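Local atomic coordinates of mannan endo-1,4-beta-mannosidase (Mytilus edulis, PDB entry 2C0H), a protein that hydrolyses the 1,4-beta linkages within the backbone of mannans, cutting mannotetraose and longer oligosaccharides but not mannobiose or mannotriose. Residues V7-L12 against L286-M290; V62-I68 against I107-N113; M220-W226 against L257-H263. The protein carries 3 engineered substitutions. All coordinates share one frame; numbering follows the deposited sequence.

Contact 1: V7-L12 against L286-M290. With SO4 (sulfate ion), chain B.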
# COMPACT_ATOMS: atom_id res chain seq x y z
N VAL A 7 4.39 -8.82 12.49
CA VAL A 7 5.57 -7.95 12.56
C VAL A 7 6.33 -8.17 13.87
O VAL A 7 5.70 -8.23 14.94
CB VAL A 7 5.19 -6.44 12.51
CG1 VAL A 7 6.43 -5.54 12.64
CG2 VAL A 7 4.44 -6.13 11.26
N SER A 8 7.65 -8.25 13.80
CA SER A 8 8.52 -8.24 14.98
C SER A 8 9.61 -7.19 14.77
O SER A 8 10.55 -7.40 14.00
CB SER A 8 9.13 -9.63 15.20
OG SER A 8 10.26 -9.61 16.09
N GLY A 9 9.49 -6.05 15.46
CA GLY A 9 10.44 -4.96 15.31
C GLY A 9 10.41 -4.44 13.88
O GLY A 9 9.38 -3.94 13.44
N THR A 10 11.53 -4.58 13.17
CA THR A 10 11.62 -4.14 11.77
C THR A 10 11.62 -5.30 10.76
O THR A 10 11.93 -5.09 9.59
CB THR A 10 12.85 -3.24 11.54
OG1 THR A 10 14.04 -3.97 11.85
CG2 THR A 10 12.78 -1.99 12.42
N ASN A 11 11.22 -6.49 11.22
CA ASN A 11 11.08 -7.70 10.39
C ASN A 11 9.61 -8.13 10.23
O ASN A 11 8.80 -7.95 11.14
CB ASN A 11 11.80 -8.88 11.05
CG ASN A 11 13.31 -8.89 10.83
OD1 ASN A 11 13.86 -8.09 10.07
ND2 ASN A 11 13.98 -9.83 11.49
N LEU A 12 9.28 -8.74 9.09
CA LEU A 12 8.01 -9.44 8.87
C LEU A 12 8.19 -10.96 9.07
O LEU A 12 9.21 -11.53 8.67
CB LEU A 12 7.47 -9.19 7.45
CG LEU A 12 6.95 -7.79 7.14
CD1 LEU A 12 6.63 -7.64 5.66
CD2 LEU A 12 5.72 -7.44 7.94
N LEU A 286 13.91 4.14 11.25
CA LEU A 286 12.55 3.66 11.41
C LEU A 286 12.43 2.48 12.38
O LEU A 286 13.36 1.68 12.53
CB LEU A 286 11.99 3.26 10.05
CG LEU A 286 11.98 4.39 9.03
CD1 LEU A 286 11.64 3.86 7.66
CD2 LEU A 286 11.01 5.49 9.45
N LYS A 287 11.26 2.37 13.01
CA LYS A 287 11.01 1.34 14.01
C LYS A 287 9.94 0.31 13.57
O LYS A 287 9.43 -0.48 14.39
CB LYS A 287 10.59 2.02 15.32
CG LYS A 287 11.63 2.95 15.87
CD LYS A 287 11.24 3.49 17.24
CE LYS A 287 10.08 4.45 17.15
NZ LYS A 287 9.89 5.26 18.40
N LYS A 288 9.61 0.30 12.28
CA LYS A 288 8.73 -0.70 11.69
C LYS A 288 9.42 -1.16 10.42
O LYS A 288 10.29 -0.43 9.95
CB LYS A 288 7.37 -0.12 11.29
CG LYS A 288 6.63 0.64 12.36
CD LYS A 288 5.31 1.15 11.77
CE LYS A 288 4.64 2.21 12.64
NZ LYS A 288 4.24 1.56 13.91
N PRO A 289 8.99 -2.31 9.87
CA PRO A 289 9.53 -2.75 8.58
C PRO A 289 9.16 -1.78 7.48
O PRO A 289 8.20 -1.03 7.61
CB PRO A 289 8.85 -4.09 8.34
CG PRO A 289 8.31 -4.56 9.67
CD PRO A 289 8.01 -3.28 10.39
N MET A 290 9.94 -1.79 6.41
CA MET A 290 9.65 -1.01 5.23
C MET A 290 9.70 -1.88 3.98
O MET A 290 10.66 -2.61 3.78
CB MET A 290 10.65 0.14 5.07
CG MET A 290 10.52 0.87 3.75
SD MET A 290 11.42 2.40 3.74
CE MET A 290 10.26 3.44 4.63
S SO4 B . 6.92 6.65 16.59
O1 SO4 B . 6.33 5.85 15.51
O2 SO4 B . 6.01 7.75 16.93
O3 SO4 B . 8.20 7.25 16.20
O4 SO4 B . 7.12 5.81 17.77
O HOH W 1 12.32 -3.69 6.97
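Pro289 carries most of the packing, its ring set against the hairpin residues Val7 to Leu12. The apolar part comes from two side chains: Val7 reaches the ring with one methyl, CG1 lying 3.6 Å from Pro289 CD, while the CD2 methyl of Leu12 meets Pro289 CG at 4.2 Å. In Val7 that methyl stands opposite the backbone N (chi1 178°), which turns it to the proline. Thr10 adds its CG2 methyl, 3.7 Å from Leu286 O, over the backbone of Leu286 to Lys288.

The hairpin is closed by a type II' turn from Ser8 to Asn11. It joins strands 5-8 and 11-14, which precede the TIM barrel in the chain, and it packs on the loop leading into barrel strand 290-294. With alanine at Pro289, CG and CD would be gone, and Val7 CG1 and Leu12 CD2 would probably face a gap.

Polar contacts are sparse. Gly9 O lies 3.4 Å from Pro289 CD, and Pro289 CA makes a C-H...O contact with Thr10 O at 3.5 Å. A water bridges the segments, donating to Thr10 O at 3.0 Å and accepting from Met290 N. Both lysines point CB away from the hairpin: Lys288 pairs with Asp243, and Lys287 NZ bonds O4 of a sulfate at 2.9 Å, probably from the crystallisation liquor, that Asp243 N and His244 N also hold.

Contact 2: V62-I68 against I107-N113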
# COMPACT_ATOMS: atom_id res chain seq x y z
N VAL A 62 0.88 -9.87 -4.24
CA VAL A 62 0.34 -8.97 -5.26
C VAL A 62 -0.37 -7.82 -4.54
O VAL A 62 -1.11 -8.07 -3.59
CB VAL A 62 -0.66 -9.67 -6.21
CG1 VAL A 62 -1.22 -8.71 -7.24
CG2 VAL A 62 -0.03 -10.83 -6.91
N ARG A 63 -0.13 -6.59 -5.00
CA ARG A 63 -0.87 -5.39 -4.57
C ARG A 63 -1.92 -5.06 -5.64
O ARG A 63 -1.61 -4.93 -6.83
CB ARG A 63 0.09 -4.22 -4.33
CG ARG A 63 -0.52 -2.86 -3.96
CD ARG A 63 0.61 -1.89 -3.54
NE ARG A 63 0.18 -0.54 -3.12
CZ ARG A 63 0.37 0.60 -3.78
NH1 ARG A 63 0.97 0.64 -4.96
NH2 ARG A 63 -0.06 1.74 -3.25
N VAL A 64 -3.17 -4.91 -5.21
CA VAL A 64 -4.27 -4.60 -6.11
C VAL A 64 -5.10 -3.44 -5.58
O VAL A 64 -5.31 -3.34 -4.38
CB VAL A 64 -5.16 -5.84 -6.34
CG1 VAL A 64 -5.90 -6.24 -5.09
CG2 VAL A 64 -6.14 -5.62 -7.47
N TRP A 65 -5.54 -2.55 -6.46
CA TRP A 65 -6.31 -1.36 -6.07
C TRP A 65 -7.82 -1.64 -6.12
O TRP A 65 -8.32 -2.26 -7.07
CB TRP A 65 -5.96 -0.16 -6.96
CG TRP A 65 -4.53 0.37 -6.83
CD1 TRP A 65 -3.48 -0.20 -6.15
CD2 TRP A 65 -4.02 1.56 -7.43
NE1 TRP A 65 -2.36 0.58 -6.29
CE2 TRP A 65 -2.66 1.65 -7.09
CE3 TRP A 65 -4.59 2.55 -8.24
CZ2 TRP A 65 -1.86 2.73 -7.51
CZ3 TRP A 65 -3.79 3.60 -8.66
CH2 TRP A 65 -2.45 3.68 -8.30
N LEU A 66 -8.54 -1.18 -5.10
CA LEU A 66 -9.95 -1.51 -4.89
C LEU A 66 -10.90 -0.33 -5.24
O LEU A 66 -11.37 -0.23 -6.37
CB LEU A 66 -10.15 -2.03 -3.45
CG LEU A 66 -11.51 -2.68 -3.15
CD1 LEU A 66 -11.68 -4.02 -3.85
CD2 LEU A 66 -11.68 -2.90 -1.66
N HIS A 67 -11.15 0.60 -4.32
CA HIS A 67 -12.13 1.68 -4.60
C HIS A 67 -11.61 2.79 -5.51
O HIS A 67 -12.36 3.30 -6.34
CB HIS A 67 -12.64 2.35 -3.33
CG HIS A 67 -13.10 1.41 -2.26
ND1 HIS A 67 -14.01 0.40 -2.48
CD2 HIS A 67 -12.85 1.41 -0.93
CE1 HIS A 67 -14.26 -0.21 -1.34
NE2 HIS A 67 -13.57 0.39 -0.38
N ILE A 68 -10.35 3.20 -5.28
CA ILE A 68 -9.64 4.26 -6.01
C ILE A 68 -10.18 5.65 -5.68
O ILE A 68 -9.66 6.31 -4.76
CB ILE A 68 -9.54 3.93 -7.51
CG1 ILE A 68 -8.88 2.54 -7.65
CG2 ILE A 68 -8.75 5.01 -8.24
CD1 ILE A 68 -8.39 2.15 -9.05
N ILE A 107 -2.41 -11.43 -0.97
CA ILE A 107 -2.96 -10.24 -1.61
C ILE A 107 -3.02 -9.05 -0.64
O ILE A 107 -3.48 -9.18 0.50
CB ILE A 107 -4.41 -10.54 -2.15
CG1 ILE A 107 -4.42 -11.76 -3.09
CG2 ILE A 107 -5.03 -9.33 -2.81
CD1 ILE A 107 -3.46 -11.67 -4.27
N PHE A 108 -2.60 -7.89 -1.13
CA PHE A 108 -2.74 -6.62 -0.42
C PHE A 108 -3.69 -5.72 -1.20
O PHE A 108 -3.40 -5.36 -2.33
CB PHE A 108 -1.37 -5.97 -0.20
CG PHE A 108 -0.49 -6.76 0.71
CD1 PHE A 108 -0.45 -6.47 2.07
CD2 PHE A 108 0.23 -7.84 0.23
CE1 PHE A 108 0.32 -7.23 2.92
CE2 PHE A 108 1.01 -8.61 1.09
CZ PHE A 108 1.07 -8.27 2.43
N PHE A 109 -4.82 -5.36 -0.60
CA PHE A 109 -5.80 -4.49 -1.23
C PHE A 109 -5.55 -3.01 -0.86
O PHE A 109 -5.42 -2.65 0.31
CB PHE A 109 -7.23 -4.87 -0.80
CG PHE A 109 -7.74 -6.18 -1.36
CD1 PHE A 109 -8.14 -6.27 -2.69
CD2 PHE A 109 -7.90 -7.29 -0.55
CE1 PHE A 109 -8.65 -7.45 -3.21
CE2 PHE A 109 -8.40 -8.47 -1.07
CZ PHE A 109 -8.78 -8.55 -2.39
N THR A 110 -5.48 -2.14 -1.87
CA THR A 110 -5.30 -0.70 -1.65
C THR A 110 -6.64 0.01 -1.80
O THR A 110 -7.28 -0.06 -2.85
CB THR A 110 -4.30 -0.09 -2.66
OG1 THR A 110 -3.07 -0.81 -2.58
CG2 THR A 110 -4.01 1.34 -2.36
N LEU A 111 -7.09 0.69 -0.76
CA LEU A 111 -8.45 1.22 -0.74
C LEU A 111 -8.63 2.44 -1.67
O LEU A 111 -9.50 2.38 -2.54
CB LEU A 111 -8.83 1.61 0.71
CG LEU A 111 -8.87 0.46 1.71
CD1 LEU A 111 -9.20 1.07 3.07
CD2 LEU A 111 -9.84 -0.63 1.34
N TRP A 112 -7.82 3.48 -1.48
CA TRP A 112 -7.96 4.79 -2.17
C TRP A 112 -6.72 5.20 -2.94
O TRP A 112 -5.64 4.64 -2.74
CB TRP A 112 -8.30 5.89 -1.16
CG TRP A 112 -9.44 5.52 -0.26
CD1 TRP A 112 -9.36 5.16 1.06
CD2 TRP A 112 -10.83 5.46 -0.60
NE1 TRP A 112 -10.59 4.90 1.55
CE2 TRP A 112 -11.52 5.07 0.56
CE3 TRP A 112 -11.56 5.70 -1.78
CZ2 TRP A 112 -12.91 4.91 0.59
CZ3 TRP A 112 -12.95 5.53 -1.75
CH2 TRP A 112 -13.60 5.15 -0.57
N ASN A 113 -6.87 6.19 -3.81
CA ASN A 113 -5.74 6.75 -4.58
C ASN A 113 -5.68 8.28 -4.53
O ASN A 113 -6.67 8.96 -4.86
CB ASN A 113 -5.88 6.29 -6.04
CG ASN A 113 -4.72 6.74 -6.90
OD1 ASN A 113 -3.62 6.98 -6.42
ND2 ASN A 113 -4.98 6.86 -8.20
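Val62 and Ile107 open a parallel pairing between neighbouring strands of the TIM barrel, the fold of family 5 glycosidases, and helix 89-102 lies between the two strands in sequence. Val62 O accepts from Phe108 N at 2.9 Å, and on the helix-facing side its CB meets Ile107 CD1. Arg63 points into the barrel, its chain extended from CG to NE so that the guanidinium lies near Thr110 OG1; salt bridges to Asp159 and Glu294, the probable nucleophile, together with bonds to Asn25 and Asn162, hold the guanidinium in place. Val64 returns to the outer side. Its CG1, placed between backbone N and carbonyl carbon (chi1 67°), presses on Phe109 CD1 at 3.3 Å, while Ile107 CG2 covers the centre of one face of that ring.

Trp65, a probable substrate-binding residue, lies beside Thr110, with CD1 3.6 Å from Thr110 CB; farther out, its CZ3 reaches Asn113 ND2 at 3.5 Å, the ring and amide planes 47° apart. Asn162 ND2 and Ala115 N hold Asn113 OD1, placing that amide. Leu66 N donates to Thr110 O, after which a beta bulge shifts the register. Leu111 O receives Ile68 N at 3.0 Å and a weak bond from His67 N. The His67 ring lies obliquely to Trp112, its CD2 over one indole face, and is held by Tyr137 and Thr73. Ile68 O finally takes Asn113 N at 2.9 Å, while Ile68 CG2 rests 3.8 Å from Asn113 CB.

Contact 3: M220-W226 against L257-H263; sequences MVTVGSW and LSFYQVH
Ser258 and Val221 grip each other twice: Val221 N donates to Ser258 OG at 3.0 Å, and Ser258 N returns a bond to Val221 O at 2.8 Å in the carbonyl plane. The serine hydroxyl stands in for a main-chain acceptor. Thr222 OG1, opposite its backbone N (chi1 -170°), donates to Phe259 O at 2.7 Å from above the carbonyl plane. Ser225 N bonds Gln261 O, and His263 N meets Ser225 O at 2.9 Å, nearly in line with the carbonyl. Where direct bonding lapses, a water accepts from Gln261 N and can donate to Val223 O. Val223 N is buried without a partner.

These bonds pair the parallel strands 221-225 and 260-263 of the TIM barrel, joined through helix 243-250 in a right-handed beta-alpha-beta crossover. Their C-terminal ends reach the catalytic centre, where His263 ND1 bonds Glu163, the probable proton donor. The other ring nitrogen, NE2, donates to Gln261 OE1 at 2.9 Å, with that oxygen in the imidazole plane, so both nitrogens fix the rotation of the ring. Ser225 O sits over one face of the imidazole. Gly224 CA passes on that same side, where a CB would clash with NE2.

Apolar packing fills the other end. Thr222 CB lies over the Phe259 face in a CH-pi contact, 4.2 Å from the ring centroid, while Leu257 CD2 touches Val223 CG2 at 4.0 Å.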
# COMPACT_ATOMS: atom_id res chain seq x y z
N MET A 220 -2.51 -6.58 8.94
CA MET A 220 -1.44 -5.72 8.49
C MET A 220 -2.03 -4.54 7.74
O MET A 220 -2.86 -4.72 6.85
CB MET A 220 -0.49 -6.49 7.58
CG MET A 220 0.14 -7.71 8.21
SD MET A 220 1.42 -7.32 9.39
CE MET A 220 0.53 -7.24 10.95
N VAL A 221 -1.65 -3.33 8.16
CA VAL A 221 -2.09 -2.07 7.55
C VAL A 221 -0.89 -1.17 7.20
O VAL A 221 0.05 -1.01 7.97
CB VAL A 221 -3.04 -1.30 8.50
CG1 VAL A 221 -3.56 -0.03 7.85
CG2 VAL A 221 -4.21 -2.17 8.94
N THR A 222 -0.93 -0.55 6.02
CA THR A 222 0.12 0.35 5.57
C THR A 222 -0.47 1.53 4.75
O THR A 222 -1.69 1.66 4.64
CB THR A 222 1.19 -0.44 4.78
OG1 THR A 222 2.33 0.39 4.54
CG2 THR A 222 0.66 -0.92 3.45
N VAL A 223 0.42 2.40 4.25
CA VAL A 223 0.11 3.49 3.31
C VAL A 223 1.26 3.55 2.30
O VAL A 223 2.40 3.50 2.68
CB VAL A 223 0.03 4.85 4.02
CG1 VAL A 223 -0.11 6.01 3.01
CG2 VAL A 223 -1.13 4.85 4.97
N GLY A 224 0.93 3.65 1.02
CA GLY A 224 1.96 3.77 -0.02
C GLY A 224 2.45 5.20 -0.27
O GLY A 224 1.89 5.91 -1.10
N SER A 225 3.50 5.62 0.43
CA SER A 225 4.04 6.97 0.36
C SER A 225 4.81 7.20 -0.94
O SER A 225 5.55 6.33 -1.38
CB SER A 225 4.95 7.26 1.56
OG SER A 225 5.50 8.55 1.47
N TRP A 226 4.63 8.38 -1.53
CA TRP A 226 5.22 8.68 -2.84
C TRP A 226 6.74 8.85 -2.84
O TRP A 226 7.38 8.61 -3.86
CB TRP A 226 4.52 9.91 -3.46
CG TRP A 226 5.40 11.06 -3.84
CD1 TRP A 226 5.85 11.39 -5.10
CD2 TRP A 226 5.92 12.08 -2.97
NE1 TRP A 226 6.61 12.51 -5.06
CE2 TRP A 226 6.67 12.97 -3.77
CE3 TRP A 226 5.83 12.32 -1.60
CZ2 TRP A 226 7.33 14.07 -3.23
CZ3 TRP A 226 6.48 13.42 -1.07
CH2 TRP A 226 7.23 14.28 -1.88
N LEU A 257 0.20 2.25 11.81
CA LEU A 257 0.51 1.32 10.73
C LEU A 257 1.32 0.14 11.25
O LEU A 257 2.00 0.24 12.27
CB LEU A 257 1.31 2.04 9.63
CG LEU A 257 0.69 3.29 9.01
CD1 LEU A 257 1.59 3.78 7.87
CD2 LEU A 257 -0.72 3.04 8.52
N SER A 258 1.24 -0.97 10.52
CA SER A 258 2.02 -2.18 10.79
C SER A 258 3.41 -2.07 10.19
O SER A 258 4.39 -2.45 10.81
CB SER A 258 1.33 -3.40 10.19
OG SER A 258 -0.03 -3.50 10.62
N PHE A 259 3.46 -1.60 8.95
CA PHE A 259 4.71 -1.38 8.25
C PHE A 259 4.59 -0.19 7.31
O PHE A 259 3.49 0.28 7.02
CB PHE A 259 5.25 -2.65 7.55
CG PHE A 259 4.37 -3.22 6.47
CD1 PHE A 259 4.44 -2.73 5.17
CD2 PHE A 259 3.52 -4.30 6.72
CE1 PHE A 259 3.65 -3.26 4.16
CE2 PHE A 259 2.73 -4.85 5.71
CZ PHE A 259 2.80 -4.32 4.42
N TYR A 260 5.74 0.32 6.89
CA TYR A 260 5.82 1.47 5.99
C TYR A 260 6.01 0.94 4.57
O TYR A 260 6.48 -0.18 4.36
CB TYR A 260 7.00 2.38 6.37
CG TYR A 260 6.92 3.02 7.75
CD1 TYR A 260 5.88 3.89 8.08
CD2 TYR A 260 7.87 2.77 8.71
CE1 TYR A 260 5.81 4.49 9.33
CE2 TYR A 260 7.81 3.36 9.96
CZ TYR A 260 6.79 4.21 10.25
OH TYR A 260 6.74 4.80 11.50
N GLN A 261 5.60 1.75 3.62
CA GLN A 261 5.73 1.42 2.21
C GLN A 261 6.12 2.70 1.49
O GLN A 261 5.49 3.75 1.68
CB GLN A 261 4.41 0.90 1.67
CG GLN A 261 4.48 0.48 0.20
CD GLN A 261 3.13 0.34 -0.46
OE1 GLN A 261 2.99 0.61 -1.65
NE2 GLN A 261 2.15 -0.11 0.30
N VAL A 262 7.18 2.65 0.70
CA VAL A 262 7.67 3.83 0.00
C VAL A 262 7.89 3.50 -1.46
O VAL A 262 8.29 2.40 -1.79
CB VAL A 262 8.98 4.40 0.61
CG1 VAL A 262 10.16 3.43 0.40
CG2 VAL A 262 9.31 5.75 0.03
N HIS A 263 7.63 4.48 -2.31
CA HIS A 263 7.84 4.33 -3.73
C HIS A 263 9.11 5.08 -4.16
O HIS A 263 9.51 6.08 -3.54
CB HIS A 263 6.62 4.86 -4.46
CG HIS A 263 5.33 4.23 -4.02
ND1 HIS A 263 4.10 4.75 -4.35
CD2 HIS A 263 5.09 3.14 -3.26
CE1 HIS A 263 3.15 4.00 -3.81
NE2 HIS A 263 3.73 3.01 -3.15
O HOH W 2 4.41 4.26 4.76

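Burial and chemistry change together across the three contacts. Contacts 2 and 3 lie in the core and each pair neighbouring parallel barrel strands, whereas contact 1 is partly exposed, sets a hairpin on a loop, and relies on proline packing and one bridging water. In contact 2 main-chain bonding runs the length of the strands; in contact 3 side-chain hydroxyls and, probably, a water take the place of some main-chain bonds. Their inward side chains converge: Arg63 of contact 2 packs against Gln261 and His263 of contact 3, and Phe108 touches Phe259. Contact 1 meets contact 3 through Pro289 and Tyr260 but does not touch contact 2, about 6 Å away at the nearest atoms.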